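Local coordinates for PPC domain-containing protein (Pyrococcus horikoshii, PDB 2DT4), which is of unknown function but belongs to the plant- and prokaryote-conserved (PPC) domain family and assembles as a trimer, at residues I73-N78 against A90-G95. Residues are numbered along the deposited sequence; the frame is centred on the assembly and turned at random.
Sequences ISLIGN and AHVSLG
Ser-93 meets two residues of the neighbouring strand at once, Ile-73 and Ser-74, and this pairing of one residue against two is a classic beta bulge within the antiparallel hairpin of strands 69-82 and 85-95. The carbonyl of Ser-93 serves both: Ile-73 N reaches Ser-93 O at 2.9 Å, tilted 30° from the carbonyl plane, while Ser-74 N gives the same oxygen a weak bond of 3.4 Å. In return Ser-93 N donates to Ser-74 O. Beyond the bulge the register is regular, and Ile-76 and His-91 form a hydrogen-bonded pair, with His-91 N to Ile-76 O at 3.0 Å.

The two serine hydroxyls share a face with Ile-76 and His-91. Each lies between its backbone N and carbonyl carbon (chi1 65° in Ser-74, 64° in Ser-93), which brings them together: Ser-93 OG donates to Ser-74 OG over 2.7 Å. Ser-74 OG in turn donates a hydrogen bond to a water, which donates to His-91 O, an oxygen that also accepts from Ile-76 N. On the other face Leu-75 CD1 lies 3.9 Å from Val-92 CG1, and the leucine's branched end also rests on the methyl of Ala-90.

Ile-73 closes the bulge, CG2 against Ser-93 OG and CD1 3.5 Å from Gly-95 N. An alanine here would remove CG1, CG2 and CD1, and would probably leave a gap beside the Ser-93 hydroxyl and at the Gly-95 backbone, with only CB staying near the hydroxyl. Ser-74 and Ser-93 also pack on Ile-73 of the second subunit. The chemistry thus implies a directed chain of hydrogen bonds, running from hydroxyl to hydroxyl to water to carbonyl, that satisfies buried polar groups where apolar side chains of the trimer gather.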
loop_
_atom_site.group_PDB
_atom_site.type_symbol
_atom_site.label_atom_id
_atom_site.label_comp_id
_atom_site.label_asym_id
_atom_site.label_seq_id
_atom_site.Cartn_x
_atom_site.Cartn_y
_atom_site.Cartn_z
ATOM N N ILE A 73 -3.682 3.896 8.309
ATOM C CA ILE A 73 -4.081 2.662 7.666
ATOM C C ILE A 73 -3.183 2.367 6.475
ATOM O O ILE A 73 -2.725 1.243 6.300
ATOM C CB ILE A 73 -5.552 2.742 7.241
ATOM C CG1 ILE A 73 -6.456 2.822 8.473
ATOM C CG2 ILE A 73 -5.935 1.625 6.223
ATOM C CD1 ILE A 73 -7.877 3.230 8.168
ATOM N N SER A 74 -2.849 3.412 5.736
ATOM C CA SER A 74 -1.894 3.281 4.652
ATOM C C SER A 74 -1.137 4.556 4.488
ATOM O O SER A 74 -1.730 5.593 4.553
ATOM C CB SER A 74 -2.576 2.932 3.327
ATOM O OG SER A 74 -3.431 3.950 2.855
ATOM N N LEU A 75 0.227 4.320 4.193
ATOM C CA LEU A 75 1.016 5.401 3.750
ATOM C C LEU A 75 1.655 4.774 2.547
ATOM O O LEU A 75 2.206 3.689 2.643
ATOM C CB LEU A 75 2.086 5.833 4.770
ATOM C CG LEU A 75 2.943 6.921 4.111
ATOM C CD1 LEU A 75 3.254 8.017 5.063
ATOM C CD2 LEU A 75 4.132 6.362 3.420
ATOM N N ILE A 76 1.590 5.477 1.413
ATOM C CA ILE A 76 2.201 4.984 0.190
ATOM C C ILE A 76 2.803 6.209 -0.403
ATOM O O ILE A 76 2.162 7.247 -0.445
ATOM C CB ILE A 76 1.255 4.319 -0.829
ATOM C CG1 ILE A 76 0.616 3.060 -0.216
ATOM C CG2 ILE A 76 2.007 3.968 -2.080
ATOM C CD1 ILE A 76 -0.407 2.444 -1.088
ATOM N N GLY A 77 4.029 6.118 -0.870
ATOM C CA GLY A 77 4.611 7.269 -1.509
ATOM C C GLY A 77 5.999 7.031 -2.033
ATOM O O GLY A 77 6.416 5.903 -2.236
ATOM N N ASN A 78 6.716 8.126 -2.244
ATOM C CA ASN A 78 8.029 8.017 -2.846
ATOM C C ASN A 78 8.927 9.163 -2.402
ATOM O O ASN A 78 8.465 10.172 -1.866
ATOM C CB ASN A 78 7.889 7.955 -4.385
ATOM C CG ASN A 78 7.109 9.110 -4.945
ATOM O OD1 ASN A 78 7.529 10.264 -4.790
ATOM N ND2 ASN A 78 5.935 8.827 -5.549
ATOM N N ALA A 90 3.792 11.649 -0.255
ATOM C CA ALA A 90 2.989 10.507 0.170
ATOM C C ALA A 90 1.523 10.833 0.351
ATOM O O ALA A 90 1.152 11.967 0.609
ATOM C CB ALA A 90 3.527 9.927 1.455
ATOM N N HIS A 91 0.689 9.809 0.241
ATOM C CA HIS A 91 -0.754 9.905 0.496
ATOM C C HIS A 91 -1.073 8.960 1.630
ATOM O O HIS A 91 -0.400 7.951 1.819
ATOM C CB HIS A 91 -1.595 9.507 -0.721
ATOM C CG HIS A 91 -1.614 10.545 -1.800
ATOM N ND1 HIS A 91 -2.783 10.995 -2.370
ATOM C CD2 HIS A 91 -0.621 11.267 -2.368
ATOM C CE1 HIS A 91 -2.504 11.895 -3.296
ATOM N NE2 HIS A 91 -1.198 12.078 -3.318
ATOM N N VAL A 92 -2.079 9.354 2.413
ATOM C CA VAL A 92 -2.437 8.534 3.598
ATOM C C VAL A 92 -3.930 8.303 3.673
ATOM O O VAL A 92 -4.730 9.132 3.247
ATOM C CB VAL A 92 -1.973 9.223 4.910
ATOM C CG1 VAL A 92 -0.474 9.192 5.043
ATOM C CG2 VAL A 92 -2.541 10.628 5.018
ATOM N N SER A 93 -4.274 7.178 4.309
ATOM C CA SER A 93 -5.648 6.864 4.651
ATOM C C SER A 93 -5.555 6.728 6.181
ATOM O O SER A 93 -4.585 6.152 6.732
ATOM C CB SER A 93 -6.264 5.649 3.986
ATOM O OG SER A 93 -5.617 4.519 4.377
ATOM N N LEU A 94 -6.496 7.413 6.825
ATOM C CA LEU A 94 -6.526 7.566 8.263
ATOM C C LEU A 94 -7.849 7.148 8.870
ATOM O O LEU A 94 -8.925 7.590 8.425
ATOM C CB LEU A 94 -6.332 9.047 8.460
ATOM C CG LEU A 94 -5.023 9.660 7.967
ATOM C CD1 LEU A 94 -5.129 11.134 8.000
ATOM C CD2 LEU A 94 -3.839 9.217 8.756
ATOM N N GLY A 95 -7.780 6.316 9.900
ATOM C CA GLY A 95 -8.963 5.809 10.563
ATOM C C GLY A 95 -9.281 6.497 11.861
ATOM O O GLY A 95 -8.436 6.648 12.747
HETATM O O HOH W 1 -1.907 5.483 1.205
#